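Local coordinates for Non-structural protein 5 (PDB 2WA2) that probably methylates the cap of viral RNA at guanine N7 and ribose 2'-O positions, using S-adenosylmethionine as methyl donor, at residues 177-182 / 208-212; 188-194 / 227-233. The protein carries 4 engineered substitutions. All coordinates share one frame; numbering follows the deposited sequence.

Contact 1. Residues 177-182 / 208-212. Engineered in segment 208-212: A210 (natural residue Arg).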
ATOM      1  N   ILE A 177      10.950   4.111  -0.885  1.00 13.62           N
ATOM      2  CA  ILE A 177      10.962   2.966   0.019  1.00 14.35           C
ATOM      3  C   ILE A 177      12.286   2.187  -0.077  1.00 14.00           C
ATOM      4  O   ILE A 177      12.811   1.771   0.948  1.00 13.96           O
ATOM      5  CB  ILE A 177       9.733   2.026  -0.220  1.00 14.88           C
ATOM      6  CG1 ILE A 177       8.432   2.726   0.190  1.00 16.25           C
ATOM      7  CG2 ILE A 177       9.927   0.628   0.460  1.00 15.52           C
ATOM      8  CD1 ILE A 177       8.369   3.295   1.625  1.00 19.47           C
ATOM      9  N   SER A 178      12.824   2.018  -1.285  1.00 13.85           N
ATOM     10  CA  SER A 178      14.123   1.323  -1.439  1.00 14.66           C
ATOM     11  C   SER A 178      15.232   1.950  -0.575  1.00 15.21           C
ATOM     12  O   SER A 178      16.048   1.231   0.001  1.00 14.97           O
ATOM     13  CB  SER A 178      14.547   1.215  -2.906  1.00 15.64           C
ATOM     14  OG  SER A 178      13.673   0.306  -3.556  1.00 15.77           O
ATOM     15  N   ARG A 179      15.226   3.282  -0.458  1.00 15.25           N
ATOM     16  CA  ARG A 179      16.198   3.975   0.394  1.00 16.19           C
ATOM     17  C   ARG A 179      16.009   3.612   1.865  1.00 15.34           C
ATOM     18  O   ARG A 179      16.990   3.395   2.609  1.00 16.51           O
ATOM     19  CB  ARG A 179      16.097   5.492   0.205  1.00 16.93           C
ATOM     20  CG  ARG A 179      16.551   5.943  -1.165  1.00 21.22           C
ATOM     21  CD  ARG A 179      16.190   7.393  -1.383  1.00 30.88           C
ATOM     22  NE  ARG A 179      16.339   7.743  -2.791  1.00 38.71           N
ATOM     23  CZ  ARG A 179      15.519   8.553  -3.455  1.00 40.69           C
ATOM     24  NH1 ARG A 179      14.470   9.107  -2.841  1.00 41.69           N
ATOM     25  NH2 ARG A 179      15.755   8.798  -4.740  1.00 41.71           N
ATOM     26  N   TRP A 180      14.761   3.537   2.295  1.00 14.37           N
ATOM     27  CA  TRP A 180      14.465   3.114   3.660  1.00 15.10           C
ATOM     28  C   TRP A 180      14.925   1.675   3.937  1.00 15.79           C
ATOM     29  O   TRP A 180      15.504   1.399   4.990  1.00 16.02           O
ATOM     30  CB  TRP A 180      12.982   3.273   3.960  1.00 14.14           C
ATOM     31  CG  TRP A 180      12.591   4.740   4.164  1.00 15.85           C
ATOM     32  CD1 TRP A 180      12.310   5.683   3.203  1.00 15.93           C
ATOM     33  CD2 TRP A 180      12.457   5.398   5.424  1.00 13.79           C
ATOM     34  NE1 TRP A 180      12.005   6.903   3.808  1.00 16.52           N
ATOM     35  CE2 TRP A 180      12.080   6.749   5.167  1.00 16.18           C
ATOM     36  CE3 TRP A 180      12.622   4.979   6.749  1.00 17.83           C
ATOM     37  CZ2 TRP A 180      11.849   7.674   6.198  1.00 15.76           C
ATOM     38  CZ3 TRP A 180      12.400   5.903   7.774  1.00 18.43           C
ATOM     39  CH2 TRP A 180      12.026   7.238   7.484  1.00 16.05           C
ATOM     40  N   LEU A 181      14.655   0.775   2.997  1.00 15.90           N
ATOM     41  CA  LEU A 181      15.023  -0.632   3.128  1.00 16.91           C
ATOM     42  C   LEU A 181      16.543  -0.837   3.098  1.00 18.47           C
ATOM     43  O   LEU A 181      17.067  -1.705   3.800  1.00 18.56           O
ATOM     44  CB  LEU A 181      14.356  -1.458   2.008  1.00 16.09           C
ATOM     45  CG  LEU A 181      12.820  -1.450   2.026  1.00 15.58           C
ATOM     46  CD1 LEU A 181      12.177  -2.496   1.099  1.00 15.22           C
ATOM     47  CD2 LEU A 181      12.208  -1.539   3.419  1.00 17.98           C
ATOM     48  N   GLU A 182      17.225  -0.063   2.265  1.00 19.72           N
ATOM     49  CA  GLU A 182      18.694  -0.045   2.193  1.00 22.40           C
ATOM     50  C   GLU A 182      19.274   0.423   3.523  1.00 22.45           C
ATOM     51  O   GLU A 182      20.191  -0.208   4.032  1.00 22.46           O
ATOM     52  CB  GLU A 182      19.159   0.877   1.059  1.00 22.64           C
ATOM     53  CG  GLU A 182      20.631   0.795   0.647  1.00 25.67           C
ATOM     54  CD  GLU A 182      20.866   1.429  -0.733  1.00 26.64           C
ATOM     55  OE1 GLU A 182      19.856   1.765  -1.416  1.00 33.92           O
ATOM     56  OE2 GLU A 182      22.046   1.594  -1.149  1.00 34.64           O
ATOM     57  N   MET A 208      13.484  -4.862  -6.067  1.00 12.73           N
ATOM     58  CA  MET A 208      13.300  -4.765  -4.606  1.00 13.72           C
ATOM     59  C   MET A 208      13.250  -6.134  -3.958  1.00 12.97           C
ATOM     60  O   MET A 208      13.835  -6.355  -2.911  1.00 12.62           O
ATOM     61  CB  MET A 208      12.008  -4.002  -4.274  1.00 13.52           C
ATOM     62  CG  MET A 208      12.226  -2.528  -4.588  1.00 16.51           C
ATOM     63  SD  MET A 208      10.726  -1.557  -4.437  1.00 17.63           S
ATOM     64  CE  MET A 208      10.694  -1.170  -2.692  1.00 15.90           C
ATOM     65  N   GLN A 209      12.558  -7.064  -4.607  1.00 13.55           N
ATOM     66  CA  GLN A 209      12.461  -8.416  -4.078  1.00 12.12           C
ATOM     67  C   GLN A 209      13.857  -9.104  -4.069  1.00 13.21           C
ATOM     68  O   GLN A 209      14.164  -9.856  -3.128  1.00 13.31           O
ATOM     69  CB  GLN A 209      11.461  -9.235  -4.910  1.00 12.08           C
ATOM     70  CG  GLN A 209      11.287 -10.666  -4.381  1.00 12.21           C
ATOM     71  CD  GLN A 209      10.408 -11.493  -5.295  1.00 12.75           C
ATOM     72  OE1 GLN A 209      10.654 -11.581  -6.495  1.00 13.94           O
ATOM     73  NE2 GLN A 209       9.358 -12.054  -4.735  1.00 11.92           N
ATOM     74  N   ALA A 210      14.648  -8.878  -5.132  1.00 13.20           N
ATOM     75  CA  ALA A 210      16.047  -9.364  -5.252  1.00 14.59           C
ATOM     76  C   ALA A 210      16.926  -8.807  -4.138  1.00 15.06           C
ATOM     77  O   ALA A 210      17.790  -9.507  -3.598  1.00 15.77           O
ATOM     78  CB  ALA A 210      16.654  -8.991  -6.588  1.00 14.30           C
ATOM     79  N   ARG A 211      16.697  -7.543  -3.787  1.00 15.27           N
ATOM     80  CA  ARG A 211      17.526  -6.869  -2.782  1.00 15.14           C
ATOM     81  C   ARG A 211      17.085  -7.134  -1.349  1.00 15.75           C
ATOM     82  O   ARG A 211      17.923  -7.267  -0.434  1.00 16.24           O
ATOM     83  CB  ARG A 211      17.522  -5.345  -3.059  1.00 15.15           C
ATOM     84  CG  ARG A 211      18.149  -4.912  -4.402  1.00 13.63           C
ATOM     85  CD  ARG A 211      17.976  -3.382  -4.617  1.00 16.35           C
ATOM     86  NE  ARG A 211      18.718  -2.670  -3.580  1.00 19.48           N
ATOM     87  CZ  ARG A 211      18.623  -1.362  -3.353  1.00 21.64           C
ATOM     88  NH1 ARG A 211      17.780  -0.617  -4.067  1.00 18.33           N
ATOM     89  NH2 ARG A 211      19.369  -0.812  -2.396  1.00 21.15           N
ATOM     90  N   PHE A 212      15.768  -7.173  -1.137  1.00 15.27           N
ATOM     91  CA  PHE A 212      15.173  -7.123   0.190  1.00 15.39           C
ATOM     92  C   PHE A 212      14.254  -8.297   0.534  1.00 15.36           C
ATOM     93  O   PHE A 212      13.706  -8.347   1.639  1.00 16.63           O
ATOM     94  CB  PHE A 212      14.358  -5.814   0.294  1.00 16.34           C
ATOM     95  CG  PHE A 212      15.136  -4.563  -0.114  1.00 15.40           C
ATOM     96  CD1 PHE A 212      16.352  -4.233   0.499  1.00 19.84           C
ATOM     97  CD2 PHE A 212      14.644  -3.715  -1.094  1.00 18.13           C
ATOM     98  CE1 PHE A 212      17.063  -3.077   0.134  1.00 19.35           C
ATOM     99  CE2 PHE A 212      15.360  -2.556  -1.461  1.00 19.91           C
ATOM    100  CZ  PHE A 212      16.570  -2.260  -0.834  1.00 20.12           C
TER
HETATM  101  O   HOH W   1      15.366  -1.069  -5.390  1.00 17.22           O
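Helices 163-183 and 199-212 lie side by side on one face of the Rossmann-like methyltransferase sheet, and their C-terminal turns meet through L181, S178 and E182 on the first and M208, R211 and F212 on the second. The short axes run nearly parallel, 11° apart, at a separation of 11.1 Å. The F212 ring lies between L181 CB on one face and R211 CB on the other; L181 CB stands 3.5 Å from the ring centre, almost on the ring normal, in a CH-pi contact. L181 CD1 is 3.5 Å from F212 CD2. A flat ring suits this place because both of its faces can be covered. Closer to the sheet, M208 reaches across with its flexible tail, and its CE meets I177 CG2 at 3.7 Å; I177 itself goes on to V191 and V152 of the strands beneath. Toward the outer side the chemistry turns polar. R211 bends at its third torsion (chi3 64°), so that F212 CZ lies over one face of the guanidinium and NH2 is presented to E182, whose side chain is extended. The salt bridge from R211 NH2 to E182 OE1 is 2.8 Å long. E182 OE1 lies in the guanidinium plane, yet the donor comes from above the carboxylate, the two planes being 84° apart; one nitrogen and one oxygen therefore make the bond, not a paired two-point grip. R211 NH1 donates to a water at 2.8 Å, which is also 2.8 Å from S178 OG. That hydroxyl, bonded as well to L174 O of its own helix, lies 3.3 Å from M208 CG, where a small residue suits the close neighbour. Apolar packing of L181, M208 and F212 thus lies on the sheet side, and the single-pronged ion pair, on the solvent side, probably adds modest stability.

Contact 2. Residues 188-194 / 227-233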
ATOM      1  N   GLY A 188      11.142  -5.104   8.524  1.00 19.20           N
ATOM      2  CA  GLY A 188       9.853  -5.487   7.965  1.00 17.38           C
ATOM      3  C   GLY A 188       9.275  -4.328   7.159  1.00 16.17           C
ATOM      4  O   GLY A 188       9.669  -3.155   7.340  1.00 14.20           O
ATOM      5  N   PHE A 189       8.361  -4.649   6.245  1.00 13.73           N
ATOM      6  CA  PHE A 189       7.783  -3.586   5.410  1.00 13.11           C
ATOM      7  C   PHE A 189       6.424  -3.973   4.825  1.00 12.75           C
ATOM      8  O   PHE A 189       6.091  -5.169   4.656  1.00 12.14           O
ATOM      9  CB  PHE A 189       8.784  -3.119   4.320  1.00 13.41           C
ATOM     10  CG  PHE A 189       9.313  -4.238   3.450  1.00 14.06           C
ATOM     11  CD1 PHE A 189       8.552  -4.739   2.371  1.00 14.87           C
ATOM     12  CD2 PHE A 189      10.560  -4.811   3.714  1.00 15.28           C
ATOM     13  CE1 PHE A 189       9.063  -5.788   1.582  1.00 14.38           C
ATOM     14  CE2 PHE A 189      11.061  -5.854   2.914  1.00 16.37           C
ATOM     15  CZ  PHE A 189      10.294  -6.340   1.861  1.00 14.05           C
ATOM     16  N   CYS A 190       5.609  -2.962   4.540  1.00 12.10           N
ATOM     17  CA  CYS A 190       4.332  -3.203   3.891  1.00 11.71           C
ATOM     18  C   CYS A 190       4.057  -1.913   3.159  1.00 11.61           C
ATOM     19  O   CYS A 190       3.843  -0.892   3.790  1.00 11.23           O
ATOM     20  CB  CYS A 190       3.236  -3.519   4.916  1.00 11.84           C
ATOM     21  SG  CYS A 190       1.613  -3.657   4.244  1.00 14.47           S
ATOM     22  N   VAL A 191       4.080  -2.001   1.830  1.00 11.87           N
ATOM     23  CA  VAL A 191       4.106  -0.836   0.944  1.00 11.70           C
ATOM     24  C   VAL A 191       2.994  -0.980  -0.116  1.00 12.54           C
ATOM     25  O   VAL A 191       2.978  -1.958  -0.874  1.00 12.50           O
ATOM     26  CB  VAL A 191       5.476  -0.696   0.237  1.00 11.52           C
ATOM     27  CG1 VAL A 191       5.449   0.503  -0.692  1.00 10.32           C
ATOM     28  CG2 VAL A 191       6.648  -0.555   1.316  1.00 13.50           C
ATOM     29  N   LYS A 192       2.093   0.005  -0.177  1.00 11.38           N
ATOM     30  CA  LYS A 192       1.122   0.061  -1.277  1.00 11.94           C
ATOM     31  C   LYS A 192       1.781   0.184  -2.660  1.00 10.34           C
ATOM     32  O   LYS A 192       2.679   1.018  -2.869  1.00 10.93           O
ATOM     33  CB  LYS A 192       0.127   1.199  -1.065  1.00 11.93           C
ATOM     34  CG  LYS A 192      -1.055   1.157  -2.049  1.00 12.44           C
ATOM     35  CD  LYS A 192      -2.085   2.272  -1.751  1.00 14.90           C
ATOM     36  CE  LYS A 192      -3.024   2.407  -2.925  1.00 18.67           C
ATOM     37  NZ  LYS A 192      -4.229   3.242  -2.562  1.00 19.91           N
ATOM     38  N   VAL A 193       1.313  -0.643  -3.601  1.00  9.59           N
ATOM     39  CA  VAL A 193       1.737  -0.561  -4.995  1.00  8.74           C
ATOM     40  C   VAL A 193       0.471  -0.278  -5.799  1.00  9.36           C
ATOM     41  O   VAL A 193      -0.301  -1.175  -6.101  1.00  9.27           O
ATOM     42  CB  VAL A 193       2.447  -1.859  -5.484  1.00  9.29           C
ATOM     43  CG1 VAL A 193       2.990  -1.690  -6.911  1.00  8.40           C
ATOM     44  CG2 VAL A 193       3.606  -2.247  -4.526  1.00  9.38           C
ATOM     45  N   LEU A 194       0.243   0.998  -6.106  1.00  9.78           N
ATOM     46  CA  LEU A 194      -1.039   1.416  -6.693  1.00 10.12           C
ATOM     47  C   LEU A 194      -1.272   0.770  -8.050  1.00  9.69           C
ATOM     48  O   LEU A 194      -2.359   0.290  -8.328  1.00 10.66           O
ATOM     49  CB  LEU A 194      -1.023   2.943  -6.884  1.00 11.13           C
ATOM     50  CG  LEU A 194      -2.238   3.515  -7.626  1.00 11.19           C
ATOM     51  CD1 LEU A 194      -3.497   3.258  -6.809  1.00 14.14           C
ATOM     52  CD2 LEU A 194      -1.966   5.022  -7.868  1.00 11.54           C
ATOM     53  N   HIS A 227      -6.445  -1.716  -8.599  1.00 10.97           N
ATOM     54  CA  HIS A 227      -5.574  -2.871  -8.791  1.00 11.26           C
ATOM     55  C   HIS A 227      -4.475  -2.856  -7.722  1.00 11.23           C
ATOM     56  O   HIS A 227      -3.490  -3.585  -7.861  1.00 11.02           O
ATOM     57  CB  HIS A 227      -4.952  -2.789 -10.175  1.00 11.02           C
ATOM     58  CG  HIS A 227      -4.617  -4.118 -10.790  1.00 12.37           C
ATOM     59  ND1 HIS A 227      -3.710  -4.997 -10.229  1.00 12.21           N
ATOM     60  CD2 HIS A 227      -5.026  -4.683 -11.953  1.00 11.51           C
ATOM     61  CE1 HIS A 227      -3.592  -6.059 -11.015  1.00 14.43           C
ATOM     62  NE2 HIS A 227      -4.373  -5.887 -12.072  1.00 12.19           N
ATOM     63  N   GLU A 228      -4.654  -2.055  -6.651  1.00 10.34           N
ATOM     64  CA  GLU A 228      -3.615  -1.935  -5.580  1.00 10.41           C
ATOM     65  C   GLU A 228      -3.207  -3.299  -5.040  1.00  9.98           C
ATOM     66  O   GLU A 228      -4.037  -4.179  -4.801  1.00 10.23           O
ATOM     67  CB  GLU A 228      -4.055  -1.040  -4.402  1.00 10.05           C
ATOM     68  CG  GLU A 228      -5.184  -1.683  -3.582  1.00 11.48           C
ATOM     69  CD  GLU A 228      -5.877  -0.720  -2.635  1.00 12.75           C
ATOM     70  OE1 GLU A 228      -5.601   0.491  -2.722  1.00 15.48           O
ATOM     71  OE2 GLU A 228      -6.709  -1.181  -1.816  1.00 17.78           O
ATOM     72  N   MET A 229      -1.908  -3.472  -4.899  1.00  9.60           N
ATOM     73  CA  MET A 229      -1.364  -4.644  -4.204  1.00  9.44           C
ATOM     74  C   MET A 229      -0.309  -4.168  -3.192  1.00 10.69           C
ATOM     75  O   MET A 229       0.082  -2.986  -3.183  1.00 10.30           O
ATOM     76  CB  MET A 229      -0.810  -5.639  -5.226  1.00  8.69           C
ATOM     77  CG  MET A 229      -1.927  -6.223  -6.102  1.00  9.56           C
ATOM     78  SD  MET A 229      -1.314  -7.247  -7.455  1.00 11.24           S
ATOM     79  CE  MET A 229      -0.662  -8.688  -6.548  1.00  9.48           C
ATOM     80  N   TYR A 230       0.121  -5.060  -2.303  1.00 10.80           N
ATOM     81  CA  TYR A 230       0.972  -4.652  -1.192  1.00 11.36           C
ATOM     82  C   TYR A 230       2.289  -5.393  -1.209  1.00 11.76           C
ATOM     83  O   TYR A 230       2.306  -6.620  -1.224  1.00 12.34           O
ATOM     84  CB  TYR A 230       0.266  -4.768   0.148  1.00 12.84           C
ATOM     85  CG  TYR A 230      -0.746  -3.649   0.288  1.00 12.16           C
ATOM     86  CD1 TYR A 230      -0.380  -2.436   0.881  1.00 12.36           C
ATOM     87  CD2 TYR A 230      -2.037  -3.789  -0.216  1.00 12.65           C
ATOM     88  CE1 TYR A 230      -1.298  -1.385   0.994  1.00 11.82           C
ATOM     89  CE2 TYR A 230      -2.968  -2.725  -0.123  1.00 14.64           C
ATOM     90  CZ  TYR A 230      -2.571  -1.534   0.483  1.00 14.89           C
ATOM     91  OH  TYR A 230      -3.453  -0.468   0.557  1.00 16.70           O
ATOM     92  N   PHE A 231       3.382  -4.647  -1.253  1.00 11.44           N
ATOM     93  CA  PHE A 231       4.703  -5.260  -1.270  1.00 10.82           C
ATOM     94  C   PHE A 231       5.070  -5.450   0.194  1.00 12.05           C
ATOM     95  O   PHE A 231       5.202  -4.463   0.944  1.00  9.58           O
ATOM     96  CB  PHE A 231       5.719  -4.368  -2.013  1.00 11.97           C
ATOM     97  CG  PHE A 231       7.134  -4.896  -2.009  1.00 12.23           C
ATOM     98  CD1 PHE A 231       7.451  -6.112  -2.627  1.00 10.00           C
ATOM     99  CD2 PHE A 231       8.171  -4.155  -1.416  1.00 11.68           C
ATOM    100  CE1 PHE A 231       8.769  -6.605  -2.634  1.00 13.18           C
ATOM    101  CE2 PHE A 231       9.509  -4.639  -1.420  1.00 15.01           C
ATOM    102  CZ  PHE A 231       9.804  -5.869  -2.012  1.00 14.38           C
ATOM    103  N   VAL A 232       5.232  -6.722   0.590  1.00 11.40           N
ATOM    104  CA  VAL A 232       5.307  -7.087   2.002  1.00 12.20           C
ATOM    105  C   VAL A 232       6.542  -7.978   2.300  1.00 13.30           C
ATOM    106  O   VAL A 232       7.012  -8.733   1.434  1.00 11.87           O
ATOM    107  CB  VAL A 232       3.984  -7.772   2.501  1.00 12.47           C
ATOM    108  CG1 VAL A 232       2.721  -6.848   2.398  1.00 11.88           C
ATOM    109  CG2 VAL A 232       3.721  -9.089   1.745  1.00 13.34           C
ATOM    110  N   SER A 233       7.077  -7.859   3.511  1.00 12.92           N
ATOM    111  CA  SER A 233       8.263  -8.599   3.901  1.00 15.09           C
ATOM    112  C   SER A 233       7.952 -10.046   4.304  1.00 16.06           C
ATOM    113  O   SER A 233       8.825 -10.891   4.174  1.00 17.57           O
ATOM    114  CB  SER A 233       8.992  -7.888   5.056  1.00 13.83           C
ATOM    115  OG  SER A 233       8.077  -7.533   6.060  1.00 13.55           O
TER
HETATM  116  O   HOH W   2      -4.866   0.505  -9.500  1.00  8.55           O
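Strands 188-193 and 229-232 pair antiparallel beside the S-adenosylmethionine site, where K70, D155, K192 and E228 probably form the K-D-K-E tetrad of the flavivirus 2'-O-methyltransferases. K192, extended from chi1 onward, is long enough to run past Y230, its CB 3.6 Å from Y230 CE1, and reach the carboxylate: its NZ forms a salt bridge to E228 OE1, 3.1 Å, whose hydrogen bond is weak. The same NZ donates to G157 O, E228 OE2 is held by K70 and S222, and the neighbouring Y230 bonds D155 through its OH. In the fold, this is the step where the parallel Rossmann-like order reverses, strand 229-232 running back against 188-193. V191 and F231 form a hydrogen-bonded pair, F231 N to V191 O at 2.7 Å, as do V193 and M229. On the other face, flat aromatic rings suit the layer beneath the helices. F189 CE1 sits over the rim of the F231 ring, 3.2 Å from F231 CE2, in near-parallel but slid-apart rings. F189 takes the crowded position between its backbone N and carbonyl carbon (chi1 55°), which turns its ring under S233, whose CB stands 3.6 Å from the ring centre. S233 OG in turn accepts the N-H of F189 at 2.9 Å from F189 N, a nearly straight bond of 162°. At the far end, a water donates to L194 O and accepts from H227 N.

Contact 2 is buried close to the centre of the chain, whereas contact 1 lies about 12 Å away, centre to centre, and is only partly buried. Strand 188-193 of contact 2 lies in the chain between the two helices of contact 1, and its partner 229-232 comes later; contact 1 belongs to the helical layer and contact 2 to the sheet below. The two meet directly, L181 packing on F189 and M208 on F231, so the apolar face with F189, V191, V193 and F231 underlies the helices. Contact 2 is held mainly by backbone bonds, with polar side chains facing the methyl-donor side; contact 1 mainly by side chains, with one water-mediated link and an outward-facing ion pair.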